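Local coordinates for protein phenolic acid decarboxylase (Sedimentibacter hydroxybenzoicus, PDB 7AE5) that catalyses the reversible, non-oxidative decarboxylation of 4-hydroxybenzoate and 3,4-dihydroxybenzoate under anaerobic conditions, using prenylated FMN and manganese, at residues R270-P275 and S284-Q289; V177-L182 and C290-D295; F141-A146 and Y167-K172; G274-F279 and L308-P313. One frame throughout, in Å; residues are numbered along the deposited sequence.

Interaction 1 of 4, residues R270-P275 and S284-Q289; sequences RTVEGP and SGARLQ
Ser284 meets Pro275 through its backbone: the carbonyl oxygen Ser284 O lies 3.3 Å from Pro275 CB, close to the cis peptide that joins Gly274 to Pro275. At Ala286 the methyl group reaches across to the valine, with Ala286 CB 4.1 Å from Val272 CG1. Regular pairing begins at Arg287, which forms two backbone hydrogen bonds with Glu273; in the shorter, Glu273 N donates to Arg287 O at 2.7 Å. Leu288 then packs on the same face as Val272, its CD2 branch 3.9 Å from Val272 CG2. Gln289 closes the pairing by exchanging backbone bonds with Thr271, Thr271 N to Gln289 O at 2.9 Å and Gln289 N to Thr271 O at 2.8 Å. Its side chain, with CG beside the backbone N (chi1 -45°), lies against Glu273 CB, and NE2 makes a weak bond of 3.3 Å to Glu273 OE1. Amide and carboxylate stand almost perpendicular, 82° apart. The stronger partners of that carboxylate are Tyr142 and Arg168. This short antiparallel strand pair at the start of strand 287-299 is consistent with the glutamate-arginine-glutamate network of UbiD enzymes, here Glu273, the predicted flavin-binding Arg168 and Glu278, the predicted proton donor.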
loop_
_atom_site.group_PDB
_atom_site.type_symbol
_atom_site.label_atom_id
_atom_site.label_comp_id
_atom_site.label_asym_id
_atom_site.label_seq_id
_atom_site.Cartn_x
_atom_site.Cartn_y
_atom_site.Cartn_z
ATOM N N ARG C 270 -41.498 -27.926 4.341
ATOM C CA ARG C 270 -40.320 -27.223 4.833
ATOM C C ARG C 270 -40.423 -27.118 6.345
ATOM O O ARG C 270 -41.404 -26.577 6.866
ATOM C CB ARG C 270 -40.199 -25.835 4.201
ATOM C CG ARG C 270 -40.121 -25.859 2.684
ATOM C CD ARG C 270 -38.832 -26.498 2.193
ATOM N NE ARG C 270 -38.640 -26.271 0.767
ATOM C CZ ARG C 270 -39.108 -27.065 -0.186
ATOM N NH1 ARG C 270 -39.774 -28.172 0.102
ATOM N NH2 ARG C 270 -38.901 -26.743 -1.459
ATOM N N THR C 271 -39.421 -27.646 7.047
ATOM C CA THR C 271 -39.406 -27.635 8.503
ATOM C C THR C 271 -38.027 -27.213 8.987
ATOM O O THR C 271 -37.031 -27.322 8.266
ATOM C CB THR C 271 -39.773 -29.003 9.093
ATOM O OG1 THR C 271 -38.854 -29.989 8.612
ATOM C CG2 THR C 271 -41.190 -29.399 8.703
ATOM N N VAL C 272 -37.983 -26.737 10.229
ATOM C CA VAL C 272 -36.765 -26.196 10.822
ATOM C C VAL C 272 -35.695 -27.272 10.925
ATOM O O VAL C 272 -35.823 -28.220 11.707
ATOM C CB VAL C 272 -37.054 -25.581 12.203
ATOM C CG1 VAL C 272 -35.844 -24.812 12.702
ATOM C CG2 VAL C 272 -38.270 -24.677 12.131
ATOM N N GLU C 273 -34.634 -27.130 10.137
ATOM C CA GLU C 273 -33.468 -27.998 10.203
ATOM C C GLU C 273 -32.280 -27.205 10.728
ATOM O O GLU C 273 -32.075 -26.049 10.346
ATOM C CB GLU C 273 -33.137 -28.590 8.830
ATOM C CG GLU C 273 -32.064 -29.668 8.848
ATOM C CD GLU C 273 -30.661 -29.112 8.652
ATOM O OE1 GLU C 273 -30.529 -27.909 8.343
ATOM O OE2 GLU C 273 -29.691 -29.883 8.810
ATOM N N GLY C 274 -31.499 -27.827 11.605
ATOM C CA GLY C 274 -30.361 -27.168 12.195
ATOM C C GLY C 274 -30.652 -26.653 13.590
ATOM O O GLY C 274 -31.763 -26.798 14.109
ATOM N N PRO C 275 -29.648 -26.032 14.232
ATOM C CA PRO C 275 -28.319 -25.800 13.660
ATOM C C PRO C 275 -27.443 -27.048 13.671
ATOM O O PRO C 275 -27.783 -28.046 14.303
ATOM C CB PRO C 275 -27.719 -24.713 14.568
ATOM C CG PRO C 275 -28.720 -24.472 15.670
ATOM C CD PRO C 275 -29.731 -25.568 15.625
ATOM N N SER C 284 -23.955 -23.886 11.605
ATOM C CA SER C 284 -24.827 -23.318 10.592
ATOM C C SER C 284 -26.011 -22.619 11.256
ATOM O O SER C 284 -26.200 -22.669 12.475
ATOM C CB SER C 284 -25.334 -24.404 9.644
ATOM O OG SER C 284 -26.526 -24.991 10.138
ATOM N N GLY C 285 -26.818 -21.963 10.436
ATOM C CA GLY C 285 -28.052 -21.390 10.917
ATOM C C GLY C 285 -29.218 -22.349 10.781
ATOM O O GLY C 285 -29.186 -23.294 9.995
ATOM N N ALA C 286 -30.256 -22.108 11.577
ATOM C CA ALA C 286 -31.485 -22.875 11.458
ATOM C C ALA C 286 -32.298 -22.340 10.288
ATOM O O ALA C 286 -32.551 -21.135 10.196
ATOM C CB ALA C 286 -32.290 -22.805 12.754
ATOM N N ARG C 287 -32.687 -23.234 9.380
ATOM C CA ARG C 287 -33.434 -22.852 8.191
ATOM C C ARG C 287 -34.584 -23.826 7.984
ATOM O O ARG C 287 -34.601 -24.928 8.537
ATOM C CB ARG C 287 -32.543 -22.821 6.942
ATOM C CG ARG C 287 -31.405 -21.815 7.013
ATOM C CD ARG C 287 -31.771 -20.498 6.347
ATOM N NE ARG C 287 -30.665 -19.546 6.384
ATOM C CZ ARG C 287 -30.342 -18.808 7.438
ATOM N NH1 ARG C 287 -31.035 -18.869 8.564
ATOM N NH2 ARG C 287 -29.297 -17.988 7.360
ATOM N N LEU C 288 -35.550 -23.402 7.174
ATOM C CA LEU C 288 -36.677 -24.254 6.801
ATOM C C LEU C 288 -36.248 -25.101 5.612
ATOM O O LEU C 288 -36.246 -24.636 4.469
ATOM C CB LEU C 288 -37.908 -23.416 6.478
ATOM C CG LEU C 288 -38.587 -22.727 7.662
ATOM C CD1 LEU C 288 -39.540 -21.649 7.172
ATOM C CD2 LEU C 288 -39.318 -23.745 8.520
ATOM N N GLN C 289 -35.879 -26.347 5.879
ATOM C CA GLN C 289 -35.333 -27.242 4.870
ATOM C C GLN C 289 -36.294 -28.398 4.623
ATOM O O GLN C 289 -37.386 -28.474 5.195
ATOM C CB GLN C 289 -33.949 -27.738 5.292
ATOM C CG GLN C 289 -33.064 -26.629 5.837
ATOM C CD GLN C 289 -31.822 -26.386 5.000
ATOM O OE1 GLN C 289 -31.849 -26.494 3.772
ATOM N NE2 GLN C 289 -30.725 -26.037 5.663
#

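Interaction 2 of 4, residues V177-L182 and C290-D295; sequences VGIQAL and CEVKID
Peptide units are the flat groups that meet where Val177 faces Val292, and the N-H of Val177 lies in the carbonyl plane of Val292, with Val177 N 3.0 Å from Val292 O. The return bond, from Val292 N to Val177 O, measures 2.6 Å. At Ile179 the donor is tilted 27° from the carbonyl plane of Cys290, with Ile179 N 2.9 Å from Cys290 O, and the bond from Cys290 N back to Ile179 O is weak. On one face of this sheet Glu291 is paired with Gly178, which has no side chain; the glutamate carboxylate forms salt bridges with Arg176 and Lys172 and a hydrogen bond with Thr271. The pairing belongs to the large antiparallel sheet of the flavin-binding domain of UbiD enzymes, in which strand 287-299 also pairs with strand 259-265. The other face is apolar. There Val177 CG2, set between backbone N and carbonyl carbon, comes 3.7 Å from Val292 CB, while Ile179 CG2 lies 3.8 Å from Val292 CG2. Ile294 crosses Val177 at about a right angle, with its CD1 4.2 Å from Val177 CG1. Beyond the strand end, Ala181 CB touches Cys290 SG at 3.7 Å, and Pro61 of the ShdD chain packs on Ala181.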
loop_
_atom_site.group_PDB
_atom_site.type_symbol
_atom_site.label_atom_id
_atom_site.label_comp_id
_atom_site.label_asym_id
_atom_site.label_seq_id
_atom_site.Cartn_x
_atom_site.Cartn_y
_atom_site.Cartn_z
ATOM N N VAL C 177 -36.565 -37.642 8.423
ATOM C CA VAL C 177 -35.293 -36.948 8.563
ATOM C C VAL C 177 -35.326 -35.669 7.739
ATOM O O VAL C 177 -36.080 -35.544 6.772
ATOM C CB VAL C 177 -34.092 -37.818 8.127
ATOM C CG1 VAL C 177 -33.900 -38.992 9.077
ATOM C CG2 VAL C 177 -34.269 -38.298 6.694
ATOM N N GLY C 178 -34.488 -34.709 8.141
ATOM C CA GLY C 178 -34.277 -33.518 7.350
ATOM C C GLY C 178 -33.070 -33.646 6.433
ATOM O O GLY C 178 -32.195 -34.485 6.637
ATOM N N ILE C 179 -33.030 -32.795 5.407
ATOM C CA ILE C 179 -31.948 -32.826 4.429
ATOM C C ILE C 179 -31.892 -31.476 3.726
ATOM O O ILE C 179 -32.886 -30.748 3.664
ATOM C CB ILE C 179 -32.139 -33.996 3.427
ATOM C CG1 ILE C 179 -30.803 -34.386 2.793
ATOM C CG2 ILE C 179 -33.169 -33.637 2.363
ATOM C CD1 ILE C 179 -30.906 -35.542 1.824
ATOM N N GLN C 180 -30.714 -31.135 3.202
ATOM C CA GLN C 180 -30.468 -29.857 2.535
ATOM C C GLN C 180 -30.610 -30.061 1.032
ATOM O O GLN C 180 -29.658 -30.465 0.362
ATOM C CB GLN C 180 -29.081 -29.328 2.882
ATOM C CG GLN C 180 -28.914 -28.872 4.314
ATOM C CD GLN C 180 -27.553 -28.254 4.555
ATOM O OE1 GLN C 180 -26.524 -28.891 4.330
ATOM N NE2 GLN C 180 -27.538 -27.005 5.006
ATOM N N ALA C 181 -31.791 -29.741 0.499
ATOM C CA ALA C 181 -32.113 -30.107 -0.879
ATOM C C ALA C 181 -31.307 -29.302 -1.894
ATOM O O ALA C 181 -30.867 -29.847 -2.913
ATOM C CB ALA C 181 -33.609 -29.931 -1.124
ATOM N N LEU C 182 -31.120 -28.001 -1.652
ATOM C CA LEU C 182 -30.358 -27.189 -2.595
ATOM C C LEU C 182 -28.892 -27.606 -2.623
ATOM O O LEU C 182 -28.254 -27.567 -3.682
ATOM C CB LEU C 182 -30.499 -25.706 -2.243
ATOM C CG LEU C 182 -30.547 -24.668 -3.374
ATOM C CD1 LEU C 182 -30.738 -23.273 -2.803
ATOM C CD2 LEU C 182 -29.315 -24.702 -4.271
ATOM N N CYS C 290 -35.875 -29.313 3.759
ATOM C CA CYS C 290 -36.745 -30.385 3.308
ATOM C C CYS C 290 -36.696 -31.560 4.269
ATOM O O CYS C 290 -35.703 -31.772 4.973
ATOM C CB CYS C 290 -36.337 -30.857 1.916
ATOM S SG CYS C 290 -36.832 -29.755 0.594
ATOM N N GLU C 291 -37.777 -32.335 4.286
ATOM C CA GLU C 291 -37.815 -33.590 5.017
ATOM C C GLU C 291 -37.968 -34.779 4.077
ATOM O O GLU C 291 -38.520 -34.676 2.976
ATOM C CB GLU C 291 -38.942 -33.626 6.054
ATOM C CG GLU C 291 -38.719 -32.756 7.268
ATOM C CD GLU C 291 -39.672 -33.099 8.402
ATOM O OE1 GLU C 291 -40.443 -34.072 8.258
ATOM O OE2 GLU C 291 -39.628 -32.419 9.450
ATOM N N VAL C 292 -37.457 -35.914 4.542
ATOM C CA VAL C 292 -37.514 -37.177 3.822
ATOM C C VAL C 292 -38.285 -38.170 4.679
ATOM O O VAL C 292 -37.974 -38.350 5.862
ATOM C CB VAL C 292 -36.103 -37.710 3.501
ATOM C CG1 VAL C 292 -36.171 -39.088 2.827
ATOM C CG2 VAL C 292 -35.342 -36.722 2.636
ATOM N N LYS C 293 -39.293 -38.803 4.089
ATOM C CA LYS C 293 -39.951 -39.931 4.727
ATOM C C LYS C 293 -39.174 -41.194 4.395
ATOM O O LYS C 293 -38.729 -41.379 3.260
ATOM C CB LYS C 293 -41.404 -40.065 4.270
ATOM C CG LYS C 293 -42.243 -40.968 5.159
ATOM C CD LYS C 293 -43.686 -41.019 4.692
ATOM C CE LYS C 293 -44.645 -40.776 5.845
ATOM N NZ LYS C 293 -44.551 -41.832 6.892
ATOM N N ILE C 294 -38.993 -42.050 5.392
ATOM C CA ILE C 294 -38.222 -43.277 5.238
ATOM C C ILE C 294 -39.218 -44.417 5.074
ATOM O O ILE C 294 -39.940 -44.767 6.014
ATOM C CB ILE C 294 -37.276 -43.496 6.425
ATOM C CG1 ILE C 294 -36.043 -42.606 6.259
ATOM C CG2 ILE C 294 -36.854 -44.956 6.520
ATOM C CD1 ILE C 294 -35.104 -42.636 7.432
ATOM N N ASP C 295 -39.278 -44.980 3.866
ATOM C CA ASP C 295 -40.278 -45.984 3.525
ATOM C C ASP C 295 -39.828 -47.407 3.829
ATOM O O ASP C 295 -40.675 -48.273 4.078
ATOM C CB ASP C 295 -40.648 -45.880 2.043
ATOM C CG ASP C 295 -41.203 -44.517 1.673
ATOM O OD1 ASP C 295 -42.312 -44.180 2.137
ATOM O OD2 ASP C 295 -40.530 -43.786 0.916
#

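Interaction 3 of 4, residues F141-A146 and Y167-K172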
loop_
_atom_site.group_PDB
_atom_site.type_symbol
_atom_site.label_atom_id
_atom_site.label_comp_id
_atom_site.label_asym_id
_atom_site.label_seq_id
_atom_site.Cartn_x
_atom_site.Cartn_y
_atom_site.Cartn_z
ATOM N N PHE C 141 -30.508 -34.978 16.824
ATOM C CA PHE C 141 -29.529 -36.037 16.610
ATOM C C PHE C 141 -29.305 -36.198 15.112
ATOM O O PHE C 141 -30.268 -36.260 14.341
ATOM C CB PHE C 141 -30.004 -37.352 17.230
ATOM C CG PHE C 141 -30.457 -37.224 18.661
ATOM C CD1 PHE C 141 -29.856 -36.316 19.520
ATOM C CD2 PHE C 141 -31.488 -38.012 19.145
ATOM C CE1 PHE C 141 -30.278 -36.197 20.833
ATOM C CE2 PHE C 141 -31.913 -37.900 20.457
ATOM C CZ PHE C 141 -31.308 -36.992 21.302
ATOM N N TYR C 142 -28.041 -36.261 14.702
ATOM C CA TYR C 142 -27.679 -36.159 13.297
ATOM C C TYR C 142 -26.989 -37.422 12.805
ATOM O O TYR C 142 -26.155 -38.003 13.506
ATOM C CB TYR C 142 -26.760 -34.963 13.060
ATOM C CG TYR C 142 -27.477 -33.702 12.636
ATOM C CD1 TYR C 142 -28.110 -32.892 13.569
ATOM C CD2 TYR C 142 -27.508 -33.315 11.304
ATOM C CE1 TYR C 142 -28.760 -31.732 13.185
ATOM C CE2 TYR C 142 -28.155 -32.161 10.911
ATOM C CZ TYR C 142 -28.776 -31.374 11.854
ATOM O OH TYR C 142 -29.418 -30.227 11.458
ATOM N N ILE C 143 -27.347 -37.834 11.593
ATOM C CA ILE C 143 -26.572 -38.800 10.824
ATOM C C ILE C 143 -25.627 -37.991 9.942
ATOM O O ILE C 143 -26.060 -37.337 8.990
ATOM C CB ILE C 143 -27.478 -39.713 9.989
ATOM C CG1 ILE C 143 -28.481 -40.437 10.887
ATOM C CG2 ILE C 143 -26.652 -40.712 9.200
ATOM C CD1 ILE C 143 -29.618 -41.075 10.128
ATOM N N SER C 144 -24.335 -38.028 10.260
ATOM C CA SER C 144 -23.378 -37.080 9.706
ATOM C C SER C 144 -22.412 -37.684 8.695
ATOM O O SER C 144 -21.544 -36.963 8.192
ATOM C CB SER C 144 -22.582 -36.429 10.841
ATOM O OG SER C 144 -21.580 -37.307 11.320
ATOM N N LYS C 145 -22.532 -38.973 8.376
ATOM C CA LYS C 145 -21.580 -39.595 7.462
ATOM C C LYS C 145 -22.278 -40.507 6.459
ATOM O O LYS C 145 -21.712 -41.522 6.037
ATOM C CB LYS C 145 -20.518 -40.380 8.234
ATOM C CG LYS C 145 -19.185 -40.496 7.518
ATOM C CD LYS C 145 -18.272 -41.462 8.239
ATOM C CE LYS C 145 -16.911 -41.531 7.580
ATOM N NZ LYS C 145 -15.982 -42.377 8.377
ATOM N N ALA C 146 -23.498 -40.162 6.063
ATOM C CA ALA C 146 -24.241 -40.985 5.124
ATOM C C ALA C 146 -23.837 -40.677 3.687
ATOM O O ALA C 146 -23.418 -39.562 3.359
ATOM C CB ALA C 146 -25.743 -40.772 5.297
ATOM N N TYR C 167 -24.453 -35.658 2.765
ATOM C CA TYR C 167 -25.286 -34.562 3.232
ATOM C C TYR C 167 -25.705 -34.853 4.663
ATOM O O TYR C 167 -26.013 -35.998 5.002
ATOM C CB TYR C 167 -26.518 -34.378 2.337
ATOM C CG TYR C 167 -26.178 -34.303 0.866
ATOM C CD1 TYR C 167 -25.505 -33.206 0.345
ATOM C CD2 TYR C 167 -26.512 -35.339 0.002
ATOM C CE1 TYR C 167 -25.183 -33.138 -0.997
ATOM C CE2 TYR C 167 -26.195 -35.278 -1.342
ATOM C CZ TYR C 167 -25.530 -34.174 -1.836
ATOM O OH TYR C 167 -25.210 -34.108 -3.172
ATOM N N ARG C 168 -25.703 -33.819 5.499
ATOM C CA ARG C 168 -26.077 -34.006 6.893
ATOM C C ARG C 168 -27.556 -34.356 7.000
ATOM O O ARG C 168 -28.405 -33.787 6.306
ATOM C CB ARG C 168 -25.748 -32.754 7.711
ATOM C CG ARG C 168 -26.658 -31.562 7.478
ATOM C CD ARG C 168 -25.998 -30.293 7.975
ATOM N NE ARG C 168 -26.954 -29.208 8.149
ATOM C CZ ARG C 168 -26.663 -27.926 7.986
ATOM N NH1 ARG C 168 -25.452 -27.533 7.628
ATOM N NH2 ARG C 168 -27.611 -27.014 8.190
ATOM N N ILE C 169 -27.858 -35.320 7.865
ATOM C CA ILE C 169 -29.191 -35.893 7.987
ATOM C C ILE C 169 -29.644 -35.695 9.426
ATOM O O ILE C 169 -29.152 -36.377 10.336
ATOM C CB ILE C 169 -29.207 -37.380 7.602
ATOM C CG1 ILE C 169 -28.762 -37.563 6.149
ATOM C CG2 ILE C 169 -30.582 -37.975 7.814
ATOM C CD1 ILE C 169 -29.713 -36.966 5.138
ATOM N N GLN C 170 -30.571 -34.765 9.641
ATOM C CA GLN C 170 -31.133 -34.534 10.966
ATOM C C GLN C 170 -32.331 -35.451 11.170
ATOM O O GLN C 170 -33.285 -35.416 10.387
ATOM C CB GLN C 170 -31.557 -33.079 11.156
ATOM C CG GLN C 170 -32.135 -32.821 12.543
ATOM C CD GLN C 170 -32.616 -31.399 12.738
ATOM O OE1 GLN C 170 -32.349 -30.523 11.919
ATOM N NE2 GLN C 170 -33.332 -31.163 13.832
ATOM N N VAL C 171 -32.284 -36.259 12.225
ATOM C CA VAL C 171 -33.416 -37.105 12.575
ATOM C C VAL C 171 -34.541 -36.221 13.097
ATOM O O VAL C 171 -34.382 -35.519 14.103
ATOM C CB VAL C 171 -33.012 -38.165 13.608
ATOM C CG1 VAL C 171 -34.226 -38.976 14.041
ATOM C CG2 VAL C 171 -31.931 -39.070 13.041
ATOM N N LYS C 172 -35.679 -36.240 12.406
ATOM C CA LYS C 172 -36.851 -35.481 12.823
ATOM C C LYS C 172 -37.864 -36.321 13.586
ATOM O O LYS C 172 -38.550 -35.794 14.468
ATOM C CB LYS C 172 -37.537 -34.848 11.607
ATOM C CG LYS C 172 -36.684 -33.821 10.877
ATOM C CD LYS C 172 -36.352 -32.642 11.777
ATOM C CE LYS C 172 -36.002 -31.405 10.965
ATOM N NZ LYS C 172 -37.211 -30.742 10.404
HETATM O O HOH W 1 -33.044 -36.221 16.500
#
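Tyr142 lies across Gln170, and its atoms pass first beside the backbone of Ile169 and then under the side chain of Gln170. Its CB and CG are near Ile169 O, and CD2 comes 3.6 Å from the same oxygen. At CE2 the ring edge meets the aliphatic part of Arg168, whose CG is 3.8 Å away near the ring plane. Farther out, Gln170 CB sits over one face in a CH-pi contact, 3.6 Å from the centroid of the Tyr142 ring and 3.3 Å from Tyr142 CZ. With CG anti to the backbone N (chi1 -179°) and the chain extended beyond it, Gln170 crosses the ring obliquely towards the hydroxyl; its amide is only 28° from the ring plane. Tyr142 OH comes 3.0 Å from Gln170 OE1, close but not a hydrogen bond: the hydroxyl bonds to Glu273, and OE1 accepts from Gly274 N. Backbone bonds support the crossing: Ile143 N donates to Ile169 O at 2.6 Å, Ile169 N to Ile143 O at 2.9 Å, and Val171 N to Phe141 O at 2.9 Å. A water bridges Phe141 N and Val171 O. This antiparallel pair belongs to the UbiD flavin-binding domain, and its second segment carries Tyr167 and Arg168 of the predicted prenylated FMN site.

Interaction 4 of 4, residues G274-F279 and L308-P313; sequences GPFGEF and LYLGIP
Apolar packing dominates the meeting of Phe276 with Leu310. The two side chains cross at a slant, and both CE2 and CZ of Phe276 stand 3.7 Å from Leu310 CD2. A chi1 of 84° places Leu310 CG between the backbone N and carbonyl carbon, and from there its two methyls divide the work, CD2 going to the Phe276 ring and CD1 to the backbone of Gly277 and Glu278. The ring of Phe276 is also stacked with that of Tyr142, Phe279 makes an edge-to-face contact with His349, and helix 316-320 adds Ile317 to the surroundings of Leu310.

Contacts between side chain and backbone form the second group. Leu310 CD1 lies 3.8 Å from Gly277 O. One residue on, Glu278 C is 3.9 Å from Leu310 CD1. At the far end of the contact Pro313 turns its ring to the backbone, with Pro313 CG 3.6 Å from Phe279 O.

Polar groups take partners elsewhere. Leu310 O accepts from Asn135 ND2. The CB of Glu278, the predicted proton donor, is directed away from 308-313, and its carboxylate makes a long, weak ion pair with Arg168 and lies beside Ser284. Between the two segments, then, the leucine methyls and the proline ring fix position by shape and van der Waals contact, while directional bonds come from outside, such as the backbone bond between Phe276 and Ser284.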
loop_
_atom_site.group_PDB
_atom_site.type_symbol
_atom_site.label_atom_id
_atom_site.label_comp_id
_atom_site.label_asym_id
_atom_site.label_seq_id
_atom_site.Cartn_x
_atom_site.Cartn_y
_atom_site.Cartn_z
ATOM N N GLY C 274 -31.499 -27.827 11.605
ATOM C CA GLY C 274 -30.361 -27.168 12.195
ATOM C C GLY C 274 -30.652 -26.653 13.590
ATOM O O GLY C 274 -31.763 -26.798 14.109
ATOM N N PRO C 275 -29.648 -26.032 14.232
ATOM C CA PRO C 275 -28.319 -25.800 13.660
ATOM C C PRO C 275 -27.443 -27.048 13.671
ATOM O O PRO C 275 -27.783 -28.046 14.303
ATOM C CB PRO C 275 -27.719 -24.713 14.568
ATOM C CG PRO C 275 -28.720 -24.472 15.670
ATOM C CD PRO C 275 -29.731 -25.568 15.625
ATOM N N PHE C 276 -26.327 -26.984 12.954
ATOM C CA PHE C 276 -25.385 -28.090 12.902
ATOM C C PHE C 276 -24.022 -27.532 12.537
ATOM O O PHE C 276 -23.909 -26.448 11.961
ATOM C CB PHE C 276 -25.822 -29.164 11.897
ATOM C CG PHE C 276 -25.016 -30.433 11.974
ATOM C CD1 PHE C 276 -25.159 -31.296 13.047
ATOM C CD2 PHE C 276 -24.115 -30.762 10.973
ATOM C CE1 PHE C 276 -24.417 -32.459 13.122
ATOM C CE2 PHE C 276 -23.371 -31.925 11.041
ATOM C CZ PHE C 276 -23.523 -32.775 12.117
ATOM N N GLY C 277 -22.986 -28.291 12.884
ATOM C CA GLY C 277 -21.641 -27.883 12.555
ATOM C C GLY C 277 -21.377 -27.903 11.063
ATOM O O GLY C 277 -22.026 -28.608 10.290
ATOM N N GLU C 278 -20.411 -27.086 10.656
ATOM C CA GLU C 278 -19.918 -27.062 9.290
ATOM C C GLU C 278 -18.397 -27.052 9.327
ATOM O O GLU C 278 -17.786 -26.722 10.347
ATOM C CB GLU C 278 -20.453 -25.848 8.511
ATOM C CG GLU C 278 -21.921 -25.536 8.794
ATOM C CD GLU C 278 -22.592 -24.757 7.677
ATOM O OE1 GLU C 278 -22.926 -25.374 6.643
ATOM O OE2 GLU C 278 -22.789 -23.532 7.836
ATOM N N PHE C 279 -17.784 -27.414 8.197
ATOM C CA PHE C 279 -16.339 -27.628 8.163
ATOM C C PHE C 279 -15.502 -26.393 8.515
ATOM O O PHE C 279 -14.347 -26.560 8.925
ATOM C CB PHE C 279 -15.910 -28.193 6.798
ATOM C CG PHE C 279 -16.070 -27.240 5.647
ATOM C CD1 PHE C 279 -15.044 -26.378 5.295
ATOM C CD2 PHE C 279 -17.234 -27.230 4.895
ATOM C CE1 PHE C 279 -15.187 -25.504 4.235
ATOM C CE2 PHE C 279 -17.382 -26.360 3.828
ATOM C CZ PHE C 279 -16.357 -25.495 3.499
ATOM N N LEU C 308 -19.756 -39.591 12.188
ATOM C CA LEU C 308 -18.608 -38.699 12.148
ATOM C C LEU C 308 -18.803 -37.548 13.122
ATOM O O LEU C 308 -19.894 -36.978 13.213
ATOM C CB LEU C 308 -18.391 -38.160 10.719
ATOM C CG LEU C 308 -17.523 -36.927 10.435
ATOM C CD1 LEU C 308 -16.959 -37.027 9.032
ATOM C CD2 LEU C 308 -18.306 -35.620 10.567
ATOM N N TYR C 309 -17.742 -37.208 13.846
ATOM C CA TYR C 309 -17.706 -35.979 14.622
ATOM C C TYR C 309 -16.977 -34.896 13.839
ATOM O O TYR C 309 -15.935 -35.150 13.227
ATOM C CB TYR C 309 -17.016 -36.170 15.976
ATOM C CG TYR C 309 -16.842 -34.858 16.715
ATOM C CD1 TYR C 309 -17.911 -34.268 17.378
ATOM C CD2 TYR C 309 -15.622 -34.191 16.716
ATOM C CE1 TYR C 309 -17.765 -33.065 18.040
ATOM C CE2 TYR C 309 -15.468 -32.986 17.373
ATOM C CZ TYR C 309 -16.544 -32.427 18.034
ATOM O OH TYR C 309 -16.402 -31.226 18.692
ATOM N N LEU C 310 -17.525 -33.685 13.869
ATOM C CA LEU C 310 -16.856 -32.517 13.320
ATOM C C LEU C 310 -16.953 -31.370 14.314
ATOM O O LEU C 310 -17.935 -31.243 15.053
ATOM C CB LEU C 310 -17.441 -32.098 11.956
ATOM C CG LEU C 310 -18.685 -31.209 11.894
ATOM C CD1 LEU C 310 -18.884 -30.699 10.476
ATOM C CD2 LEU C 310 -19.917 -31.964 12.366
ATOM N N GLY C 311 -15.909 -30.549 14.337
ATOM C CA GLY C 311 -15.835 -29.419 15.238
ATOM C C GLY C 311 -14.793 -28.430 14.770
ATOM O O GLY C 311 -14.695 -28.149 13.571
ATOM N N ILE C 312 -14.005 -27.897 15.696
ATOM C CA ILE C 312 -12.908 -27.009 15.328
ATOM C C ILE C 312 -11.837 -27.848 14.640
ATOM O O ILE C 312 -11.356 -28.834 15.218
ATOM C CB ILE C 312 -12.354 -26.262 16.550
ATOM C CG1 ILE C 312 -13.341 -25.175 16.989
ATOM C CG2 ILE C 312 -10.992 -25.660 16.233
ATOM C CD1 ILE C 312 -13.235 -24.796 18.449
ATOM N N PRO C 313 -11.454 -27.508 13.409
ATOM C CA PRO C 313 -10.498 -28.342 12.671
ATOM C C PRO C 313 -9.155 -28.423 13.382
ATOM O O PRO C 313 -8.756 -27.508 14.104
ATOM C CB PRO C 313 -10.375 -27.626 11.319
ATOM C CG PRO C 313 -11.621 -26.809 11.208
ATOM C CD PRO C 313 -11.932 -26.373 12.604
#

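How the interactions relate
Interactions 1, 2 and 3 belong to one antiparallel sheet, with strand 287-299 shared by interactions 1 and 2 and strands 169-173 and 176-179 adjoining between interactions 3 and 2. Interactions 2, 3 and 4 are buried; interaction 1 is partly buried and lies against the ShdD chain. The first three combine backbone hydrogen bonds with side-chain packing, apolar on one face in interaction 2, and in interaction 3 a tyrosine-glutamine CH-pi contact on one face with aliphatic packing on the other. Interaction 4, continuing from interaction 1 through Gly274 and Pro275, joins largely irregular chain by van der Waals contacts of apolar side chains with a ring and with backbone. Side-chain hydrogen bonds connect interaction 1 to 2 and 3, and Ser144 to Leu308 connects 3 to 4.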